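Local structure of hypothetical protein (Staphylococcus aureus subsp. aureus, 1QYI) at residues 12-17 against 212-217; 85-90 against 130-135; 206-211 against 245-250. The protein is of unknown function but belongs to the HAD hydrolase-like superfamily and probably acts as a hydrolase, perhaps a phosphatase. One frame throughout, in Å; residues are numbered along the deposited sequence.

Overall arrangement
Contacts 1 and 3 lie close together where the parallel sheet and its helices meet the largely helical insertion, their centres about 10 Å apart. They draw on one continuous connection, 206-217, and touch through Arg17 NH1, which probably hydrogen-bonds to Gln210 O. Their chemistry differs. The partly buried contact 1 joins two extended linkers by backbone bonds, whereas the buried contact 3 is apolar packing of a turn against helix 242-252. Contact 2 lies within the helical insertion, about 30 Å from contact 1 and 31 Å from contact 3 between centres. It too is buried and mainly apolar, but a water joins a histidine on helix 77-93 to a loop carbonyl.

Contact 1 of 3, residues 12-17 against 212-217; sequences FLSEER and IILRPV
Ile212 O accepts two hydrogen bonds from Ser14, on the facing segment. Ser14 N donates to it over 3.2 Å, nearly in line with the carbonyl bond (160° at the oxygen). Ser14 OG adds a weak second bond at 3.4 Å, its hydroxyl placed between the backbone N and the carbonyl carbon (chi1 51°) and thereby swung toward Ile212. The Leu13 CA-H also points at this oxygen. Two residues further along, Leu214 N reaches Phe12 O over 3.1 Å, arriving 37° above the carbonyl plane. These two backbone bonds bracket Leu13 and Ile213 as a single, antiparallel, non-hydrogen-bonded pair, with CA atoms 4.8 Å apart. In HAD enzymes with a cap inserted between the first strand of the core and the next, two such linkers connect the domains. Here 12-17 leads from strand 3-6 into helix 16-31; the returning linker, 212-217, runs into helix 217-229, consistent with a hinge. Outward from the bonds, the branches of Leu214 lie over the other backbone, CD1 against Leu13 O and CD2 3.9 Å from Ser14 CB. The CD1 end of Ile212 tucks into the start of the helix, crossing Arg17 with its CD1 3.6 Å from Arg17 CB, while Ile212 CG1 is 3.8 Å from Glu16 CB. The polar ends of these helix residues turn elsewhere: Arg17 forms a salt bridge with Asp20 and Glu16 one with Arg56. Leu13 also packs on Pro248, Phe249 and Leu252 of helix 242-252, and the Phe12 ring makes edge-to-face contacts with Phe6 and Phe249.

Contact 2 of 3, residues 85-90 against 130-135; sequences FSIHLI and EQLPLQ
Ile87 and His88, neighbours on helix 77-93, both meet Pro133; Ile87 also meets Leu132. Ile87 presents its CG2 branch, anti to the backbone N, to the junction between the two loop residues: CG2 lies 3.4 Å from Leu132 CG and 3.8 Å from Pro133 CD. Leu132 crosses Ile87 obliquely, its CD2 3.4 Å from Ile87 O. His88 leaves the helix more obliquely, but its ring swings across until CE1 sits 3.5 Å from Pro133 CD and 3.7 Å from Glu130 CA. This places NE2 beside a water that lies at the ring edge, in its plane, 3.1 Å away. The same water donates to Glu130 O over 2.6 Å, so the imidazole is tied to the loop backbone as well as packed on the proline. Glu130 directs its carboxylate away, to a salt bridge with Arg58. Around the contact, Pro133 also rests on Ile65 of helix 64-71, while Phe85 faces helix 16-31 and Ile90 faces helix 144-158. Helix 77-93 is thus packed by helices 16-31 and 144-158 and by the 130-133 loop, within an all-helical insertion consistent with a HAD cap domain.

Contact 3 of 3, residues 206-211 against 245-250; sequences GYIYQE and TVVPFE
Val247 and Pro248, which meet Ile208 and Tyr209, sit on a turn of helix closed by the bond from Glu250 N to Val246 O, 2.7 Å long. Pro248 has no N-H to offer the preceding turn, and the helix is kinked there. The opposing residues belong to a type I beta turn, Gly206 to Tyr209, in which Tyr209 N bonds to Gly206 O over 3.0 Å. Ile208 carries most of the contact from its side. Its chain is fully extended, CG1 anti to the backbone N (chi1 -173°), and CG1 reaches to within 3.5 Å of Pro248 CG. The chain crosses Val247 at about a right angle, setting CD1 3.7 Å from Val247 CB. In the fold, helix 242-252 is the connection of a beta-alpha-beta crossover between parallel strands 233-237 and 263-264 of the HAD-type core, while the turn belongs to the chain returning from the helical insertion. Tyr209 starts out away from the helix, yet its ring swings back so that CE1 approaches Val247 CG1 at 3.4 Å, obliquely. One face of that ring bears Ile208 CG2, 3.5 Å above the plane and offset toward the rim, so isoleucine, tyrosine and valine interlock. Leu190 of helix 172-195 touches both Tyr209 and Val247. Glu211 grazes the proline, OE1 4.2 Å from Pro248 CG, and its OE2 makes a weak, long ion pair with Arg240.

Contact 1 of 3, residues 12-17 against 212-217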
loop_
_atom_site.group_PDB
_atom_site.type_symbol
_atom_site.label_atom_id
_atom_site.label_comp_id
_atom_site.label_asym_id
_atom_site.label_seq_id
_atom_site.Cartn_x
_atom_site.Cartn_y
_atom_site.Cartn_z
ATOM N N PHE A 12 9.890 -7.099 -7.589
ATOM C CA PHE A 12 10.440 -6.080 -8.477
ATOM C C PHE A 12 10.522 -4.733 -7.767
ATOM O O PHE A 12 11.509 -4.005 -7.900
ATOM C CB PHE A 12 9.543 -5.937 -9.708
ATOM C CG PHE A 12 9.606 -7.109 -10.660
ATOM C CD1 PHE A 12 10.673 -7.247 -11.556
ATOM C CD2 PHE A 12 8.578 -8.053 -10.693
ATOM C CE1 PHE A 12 10.715 -8.302 -12.477
ATOM C CE2 PHE A 12 8.611 -9.110 -11.609
ATOM C CZ PHE A 12 9.686 -9.236 -12.508
ATOM N N LEU A 13 9.470 -4.400 -7.024
ATOM C CA LEU A 13 9.402 -3.130 -6.300
ATOM C C LEU A 13 9.088 -3.361 -4.825
ATOM O O LEU A 13 8.618 -4.429 -4.448
ATOM C CB LEU A 13 8.304 -2.259 -6.903
ATOM C CG LEU A 13 8.199 -2.118 -8.425
ATOM C CD1 LEU A 13 6.938 -1.328 -8.734
ATOM C CD2 LEU A 13 9.433 -1.419 -9.013
ATOM N N SER A 14 9.351 -2.368 -3.987
ATOM C CA SER A 14 9.043 -2.514 -2.575
ATOM C C SER A 14 7.891 -1.583 -2.244
ATOM O O SER A 14 7.452 -0.819 -3.100
ATOM C CB SER A 14 10.262 -2.202 -1.708
ATOM O OG SER A 14 10.837 -0.956 -2.047
ATOM N N GLU A 15 7.393 -1.658 -1.013
ATOM C CA GLU A 15 6.270 -0.825 -0.584
ATOM C C GLU A 15 6.691 0.408 0.205
ATOM O O GLU A 15 5.842 1.195 0.619
ATOM C CB GLU A 15 5.311 -1.646 0.275
ATOM C CG GLU A 15 4.555 -2.731 -0.465
ATOM C CD GLU A 15 3.722 -3.586 0.475
ATOM O OE1 GLU A 15 4.309 -4.197 1.395
ATOM O OE2 GLU A 15 2.485 -3.652 0.294
ATOM N N GLU A 16 7.998 0.563 0.406
ATOM C CA GLU A 16 8.561 1.679 1.169
ATOM C C GLU A 16 7.980 3.050 0.843
ATOM O O GLU A 16 7.614 3.809 1.746
ATOM C CB GLU A 16 10.081 1.733 0.972
ATOM C CG GLU A 16 10.836 0.595 1.647
ATOM C CD GLU A 16 10.634 0.583 3.154
ATOM O OE1 GLU A 16 10.909 1.611 3.813
ATOM O OE2 GLU A 16 10.208 -0.461 3.681
ATOM N N ARG A 17 7.911 3.371 -0.447
ATOM C CA ARG A 17 7.395 4.655 -0.896
ATOM C C ARG A 17 6.003 4.910 -0.320
ATOM O O ARG A 17 5.641 6.054 -0.057
ATOM C CB ARG A 17 7.342 4.694 -2.424
ATOM C CG ARG A 17 7.691 6.043 -3.032
ATOM C CD ARG A 17 9.195 6.199 -3.260
ATOM N NE ARG A 17 9.837 7.070 -2.276
ATOM C CZ ARG A 17 10.951 7.771 -2.507
ATOM N NH1 ARG A 17 11.551 7.713 -3.685
ATOM N NH2 ARG A 17 11.467 8.541 -1.560
ATOM N N ILE A 212 10.628 2.640 -5.358
ATOM C CA ILE A 212 11.835 1.999 -4.841
ATOM C C ILE A 212 12.077 0.644 -5.528
ATOM O O ILE A 212 11.294 -0.293 -5.385
ATOM C CB ILE A 212 11.736 1.785 -3.310
ATOM C CG1 ILE A 212 10.411 2.328 -2.772
ATOM C CG2 ILE A 212 12.849 2.538 -2.618
ATOM C CD1 ILE A 212 9.126 1.666 -3.331
ATOM N N ILE A 213 13.174 0.547 -6.267
ATOM C CA ILE A 213 13.486 -0.677 -6.973
ATOM C C ILE A 213 14.160 -1.678 -6.039
ATOM O O ILE A 213 14.917 -1.292 -5.143
ATOM C CB ILE A 213 14.434 -0.409 -8.164
ATOM C CG1 ILE A 213 14.185 0.982 -8.764
ATOM C CG2 ILE A 213 14.276 -1.514 -9.192
ATOM C CD1 ILE A 213 12.828 1.178 -9.419
ATOM N N LEU A 214 13.889 -2.963 -6.248
ATOM C CA LEU A 214 14.498 -3.994 -5.419
ATOM C C LEU A 214 15.751 -4.515 -6.119
ATOM O O LEU A 214 16.760 -4.800 -5.472
ATOM C CB LEU A 214 13.505 -5.132 -5.157
ATOM C CG LEU A 214 12.357 -4.888 -4.165
ATOM C CD1 LEU A 214 11.303 -5.957 -4.379
ATOM C CD2 LEU A 214 12.853 -4.907 -2.718
ATOM N N ARG A 215 15.684 -4.613 -7.443
ATOM C CA ARG A 215 16.812 -5.072 -8.245
ATOM C C ARG A 215 17.040 -4.150 -9.451
ATOM O O ARG A 215 16.087 -3.767 -10.132
ATOM C CB ARG A 215 16.559 -6.499 -8.731
ATOM C CG ARG A 215 16.749 -7.552 -7.666
ATOM C CD ARG A 215 17.864 -8.502 -8.052
ATOM N NE ARG A 215 19.183 -8.029 -7.657
ATOM C CZ ARG A 215 20.307 -8.432 -8.234
ATOM N NH1 ARG A 215 20.262 -9.301 -9.232
ATOM N NH2 ARG A 215 21.476 -7.979 -7.807
ATOM N N PRO A 216 18.308 -3.791 -9.737
ATOM C CA PRO A 216 18.635 -2.913 -10.868
ATOM C C PRO A 216 17.862 -3.337 -12.098
ATOM O O PRO A 216 17.992 -4.467 -12.544
ATOM C CB PRO A 216 20.135 -3.118 -11.048
ATOM C CG PRO A 216 20.600 -3.389 -9.659
ATOM C CD PRO A 216 19.535 -4.307 -9.105
ATOM N N VAL A 217 17.065 -2.428 -12.644
ATOM C CA VAL A 217 16.244 -2.716 -13.815
ATOM C C VAL A 217 17.031 -3.250 -15.011
ATOM O O VAL A 217 16.614 -4.215 -15.663
ATOM C CB VAL A 217 15.471 -1.460 -14.232
ATOM C CG1 VAL A 217 14.548 -1.765 -15.396
ATOM C CG2 VAL A 217 14.682 -0.947 -13.042
#

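Contact 2 of 3, residues 85-90 against 130-135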
loop_
_atom_site.group_PDB
_atom_site.type_symbol
_atom_site.label_atom_id
_atom_site.label_comp_id
_atom_site.label_asym_id
_atom_site.label_seq_id
_atom_site.Cartn_x
_atom_site.Cartn_y
_atom_site.Cartn_z
ATOM N N PHE A 85 -2.447 11.102 12.150
ATOM C CA PHE A 85 -2.755 12.512 12.044
ATOM C C PHE A 85 -3.851 12.938 13.013
ATOM O O PHE A 85 -3.907 14.103 13.422
ATOM C CB PHE A 85 -3.167 12.854 10.618
ATOM C CG PHE A 85 -3.657 14.256 10.470
ATOM C CD1 PHE A 85 -2.764 15.320 10.461
ATOM C CD2 PHE A 85 -5.030 14.519 10.395
ATOM C CE1 PHE A 85 -3.228 16.629 10.382
ATOM C CE2 PHE A 85 -5.507 15.826 10.317
ATOM C CZ PHE A 85 -4.607 16.889 10.310
ATOM N N SER A 86 -4.729 12.009 13.374
ATOM C CA SER A 86 -5.816 12.320 14.309
ATOM C C SER A 86 -5.278 12.536 15.729
ATOM O O SER A 86 -5.743 13.418 16.455
ATOM C CB SER A 86 -6.858 11.192 14.321
ATOM O OG SER A 86 -7.597 11.158 13.121
ATOM N N ILE A 87 -4.290 11.729 16.104
ATOM C CA ILE A 87 -3.669 11.805 17.420
ATOM C C ILE A 87 -3.059 13.186 17.636
ATOM O O ILE A 87 -3.122 13.741 18.733
ATOM C CB ILE A 87 -2.581 10.711 17.566
ATOM C CG1 ILE A 87 -3.226 9.338 17.415
ATOM C CG2 ILE A 87 -1.900 10.816 18.923
ATOM C CD1 ILE A 87 -4.391 9.132 18.366
ATOM N N HIS A 88 -2.472 13.739 16.581
ATOM C CA HIS A 88 -1.876 15.059 16.675
ATOM C C HIS A 88 -2.951 16.124 16.600
ATOM O O HIS A 88 -2.820 17.180 17.211
ATOM C CB HIS A 88 -0.862 15.283 15.561
ATOM C CG HIS A 88 0.370 14.452 15.698
ATOM N ND1 HIS A 88 1.006 14.265 16.914
ATOM C CD2 HIS A 88 1.095 13.766 14.793
ATOM C CE1 HIS A 88 2.060 13.502 16.742
ATOM N NE2 HIS A 88 2.145 13.179 15.461
ATOM N N LEU A 89 -4.015 15.850 15.852
ATOM C CA LEU A 89 -5.088 16.813 15.727
ATOM C C LEU A 89 -5.755 16.955 17.086
ATOM O O LEU A 89 -5.923 18.062 17.591
ATOM C CB LEU A 89 -6.110 16.359 14.681
ATOM C CG LEU A 89 -7.320 17.290 14.522
ATOM C CD1 LEU A 89 -6.850 18.680 14.172
ATOM C CD2 LEU A 89 -8.254 16.750 13.472
ATOM N N ILE A 90 -6.126 15.824 17.674
ATOM C CA ILE A 90 -6.767 15.803 18.986
ATOM C C ILE A 90 -5.855 16.514 20.004
ATOM O O ILE A 90 -6.330 17.205 20.903
ATOM C CB ILE A 90 -7.049 14.320 19.436
ATOM C CG1 ILE A 90 -8.157 13.725 18.582
ATOM C CG2 ILE A 90 -7.474 14.264 20.897
ATOM C CD1 ILE A 90 -8.177 12.214 18.569
ATOM N N GLU A 130 5.811 14.128 18.633
ATOM C CA GLU A 130 5.614 13.027 17.695
ATOM C C GLU A 130 5.704 11.636 18.299
ATOM O O GLU A 130 5.882 10.650 17.591
ATOM C CB GLU A 130 6.587 13.158 16.507
ATOM C CG GLU A 130 7.997 13.642 16.845
ATOM C CD GLU A 130 8.041 15.089 17.320
ATOM O OE1 GLU A 130 7.810 16.004 16.500
ATOM O OE2 GLU A 130 8.299 15.299 18.526
ATOM N N GLN A 131 5.552 11.552 19.611
ATOM C CA GLN A 131 5.606 10.263 20.276
ATOM C C GLN A 131 4.188 9.905 20.754
ATOM O O GLN A 131 3.882 8.743 21.042
ATOM C CB GLN A 131 6.563 10.341 21.467
ATOM C CG GLN A 131 7.070 8.997 21.968
ATOM C CD GLN A 131 8.341 8.525 21.276
ATOM O OE1 GLN A 131 8.334 8.117 20.111
ATOM N NE2 GLN A 131 9.448 8.602 21.994
ATOM N N LEU A 132 3.319 10.912 20.810
ATOM C CA LEU A 132 1.945 10.729 21.259
ATOM C C LEU A 132 1.203 9.554 20.612
ATOM O O LEU A 132 0.646 8.704 21.316
ATOM C CB LEU A 132 1.142 12.017 21.042
ATOM C CG LEU A 132 -0.271 11.993 21.635
ATOM C CD1 LEU A 132 -0.182 11.805 23.142
ATOM C CD2 LEU A 132 -0.999 13.283 21.300
ATOM N N PRO A 133 1.180 9.485 19.263
ATOM C CA PRO A 133 0.476 8.377 18.610
ATOM C C PRO A 133 0.941 7.005 19.095
ATOM O O PRO A 133 0.130 6.097 19.287
ATOM C CB PRO A 133 0.746 8.617 17.122
ATOM C CG PRO A 133 2.024 9.407 17.112
ATOM C CD PRO A 133 1.861 10.342 18.273
ATOM N N LEU A 134 2.244 6.868 19.311
ATOM C CA LEU A 134 2.811 5.609 19.783
ATOM C C LEU A 134 2.376 5.341 21.218
ATOM O O LEU A 134 2.140 4.198 21.603
ATOM C CB LEU A 134 4.336 5.667 19.714
ATOM C CG LEU A 134 5.074 4.395 20.109
ATOM C CD1 LEU A 134 4.755 3.296 19.112
ATOM C CD2 LEU A 134 6.562 4.666 20.144
ATOM N N GLN A 135 2.285 6.404 22.009
ATOM C CA GLN A 135 1.876 6.291 23.401
ATOM C C GLN A 135 0.350 6.252 23.461
ATOM O O GLN A 135 -0.255 6.312 24.531
ATOM C CB GLN A 135 2.409 7.475 24.196
ATOM C CG GLN A 135 3.925 7.603 24.145
ATOM C CD GLN A 135 4.415 8.886 24.786
ATOM O OE1 GLN A 135 5.609 9.056 25.022
ATOM N NE2 GLN A 135 3.491 9.801 25.064
HETATM O O HOH W 1 4.291 10.996 15.521
#

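Contact 3 of 3, residues 206-211 against 245-250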
loop_
_atom_site.group_PDB
_atom_site.type_symbol
_atom_site.label_atom_id
_atom_site.label_comp_id
_atom_site.label_asym_id
_atom_site.label_seq_id
_atom_site.Cartn_x
_atom_site.Cartn_y
_atom_site.Cartn_z
ATOM N N GLY A 206 4.065 12.878 -8.530
ATOM C CA GLY A 206 3.702 11.506 -8.238
ATOM C C GLY A 206 4.865 10.557 -8.001
ATOM O O GLY A 206 5.581 10.171 -8.930
ATOM N N TYR A 207 5.036 10.159 -6.747
ATOM C CA TYR A 207 6.100 9.247 -6.376
ATOM C C TYR A 207 5.882 7.858 -6.952
ATOM O O TYR A 207 6.592 6.915 -6.603
ATOM C CB TYR A 207 6.220 9.192 -4.852
ATOM C CG TYR A 207 6.776 10.476 -4.287
ATOM C CD1 TYR A 207 8.147 10.741 -4.334
ATOM C CD2 TYR A 207 5.933 11.458 -3.782
ATOM C CE1 TYR A 207 8.663 11.958 -3.898
ATOM C CE2 TYR A 207 6.443 12.679 -3.345
ATOM C CZ TYR A 207 7.810 12.916 -3.410
ATOM O OH TYR A 207 8.317 14.123 -2.997
ATOM N N ILE A 208 4.885 7.725 -7.819
ATOM C CA ILE A 208 4.626 6.438 -8.447
ATOM C C ILE A 208 5.725 6.280 -9.482
ATOM O O ILE A 208 6.096 5.170 -9.853
ATOM C CB ILE A 208 3.232 6.403 -9.143
ATOM C CG1 ILE A 208 2.933 4.988 -9.620
ATOM C CG2 ILE A 208 3.201 7.352 -10.351
ATOM C CD1 ILE A 208 1.521 4.826 -10.132
ATOM N N TYR A 209 6.254 7.416 -9.928
ATOM C CA TYR A 209 7.333 7.435 -10.904
ATOM C C TYR A 209 8.709 7.303 -10.248
ATOM O O TYR A 209 9.706 7.137 -10.936
ATOM C CB TYR A 209 7.267 8.726 -11.711
ATOM C CG TYR A 209 6.017 8.865 -12.524
ATOM C CD1 TYR A 209 5.854 8.168 -13.718
ATOM C CD2 TYR A 209 5.009 9.744 -12.127
ATOM C CE1 TYR A 209 4.719 8.361 -14.508
ATOM C CE2 TYR A 209 3.873 9.937 -12.902
ATOM C CZ TYR A 209 3.733 9.248 -14.095
ATOM O OH TYR A 209 2.616 9.470 -14.883
ATOM N N GLN A 210 8.766 7.380 -8.923
ATOM C CA GLN A 210 10.045 7.257 -8.232
ATOM C C GLN A 210 9.948 6.107 -7.254
ATOM O O GLN A 210 10.369 6.211 -6.100
ATOM C CB GLN A 210 10.387 8.538 -7.472
ATOM C CG GLN A 210 10.040 9.798 -8.236
ATOM C CD GLN A 210 10.629 11.036 -7.615
ATOM O OE1 GLN A 210 10.259 12.150 -7.972
ATOM N NE2 GLN A 210 11.568 10.852 -6.692
ATOM N N GLU A 211 9.380 5.005 -7.730
ATOM C CA GLU A 211 9.190 3.811 -6.923
ATOM C C GLU A 211 10.551 3.189 -6.566
ATOM O O GLU A 211 11.504 3.226 -7.350
ATOM C CB GLU A 211 8.310 2.824 -7.707
ATOM C CG GLU A 211 7.526 1.826 -6.862
ATOM C CD GLU A 211 6.243 2.405 -6.249
ATOM O OE1 GLU A 211 5.394 2.937 -6.990
ATOM O OE2 GLU A 211 6.072 2.315 -5.019
ATOM N N THR A 245 0.385 -0.382 -11.044
ATOM C CA THR A 245 1.132 -1.485 -11.640
ATOM C C THR A 245 1.689 -1.064 -13.006
ATOM O O THR A 245 2.899 -1.108 -13.246
ATOM C CB THR A 245 0.228 -2.719 -11.851
ATOM O OG1 THR A 245 -0.563 -2.927 -10.677
ATOM C CG2 THR A 245 1.062 -3.955 -12.123
ATOM N N VAL A 246 0.797 -0.656 -13.902
ATOM C CA VAL A 246 1.202 -0.241 -15.242
ATOM C C VAL A 246 2.181 0.948 -15.263
ATOM O O VAL A 246 3.292 0.814 -15.769
ATOM C CB VAL A 246 -0.034 0.082 -16.119
ATOM C CG1 VAL A 246 0.380 0.862 -17.361
ATOM C CG2 VAL A 246 -0.702 -1.218 -16.536
ATOM N N VAL A 247 1.774 2.092 -14.713
ATOM C CA VAL A 247 2.609 3.285 -14.702
ATOM C C VAL A 247 4.038 3.028 -14.245
ATOM O O VAL A 247 4.988 3.392 -14.938
ATOM C CB VAL A 247 1.984 4.385 -13.823
ATOM C CG1 VAL A 247 2.846 5.634 -13.837
ATOM C CG2 VAL A 247 0.584 4.705 -14.325
ATOM N N PRO A 248 4.215 2.394 -13.077
ATOM C CA PRO A 248 5.574 2.124 -12.593
ATOM C C PRO A 248 6.376 1.278 -13.588
ATOM O O PRO A 248 7.466 1.666 -14.006
ATOM C CB PRO A 248 5.337 1.393 -11.273
ATOM C CG PRO A 248 3.991 1.909 -10.828
ATOM C CD PRO A 248 3.207 1.936 -12.107
ATOM N N PHE A 249 5.826 0.129 -13.969
ATOM C CA PHE A 249 6.499 -0.759 -14.911
ATOM C C PHE A 249 6.773 -0.071 -16.240
ATOM O O PHE A 249 7.803 -0.300 -16.878
ATOM C CB PHE A 249 5.676 -2.036 -15.139
ATOM C CG PHE A 249 5.975 -3.137 -14.150
ATOM C CD1 PHE A 249 5.894 -2.906 -12.780
ATOM C CD2 PHE A 249 6.332 -4.407 -14.588
ATOM C CE1 PHE A 249 6.164 -3.924 -11.864
ATOM C CE2 PHE A 249 6.603 -5.430 -13.675
ATOM C CZ PHE A 249 6.516 -5.181 -12.310
ATOM N N GLU A 250 5.840 0.775 -16.646
ATOM C CA GLU A 250 5.943 1.530 -17.883
ATOM C C GLU A 250 7.154 2.462 -17.808
ATOM O O GLU A 250 8.066 2.368 -18.625
ATOM C CB GLU A 250 4.637 2.308 -18.073
ATOM C CG GLU A 250 4.732 3.564 -18.895
ATOM C CD GLU A 250 5.398 3.344 -20.219
ATOM O OE1 GLU A 250 4.987 2.411 -20.938
ATOM O OE2 GLU A 250 6.332 4.109 -20.539
#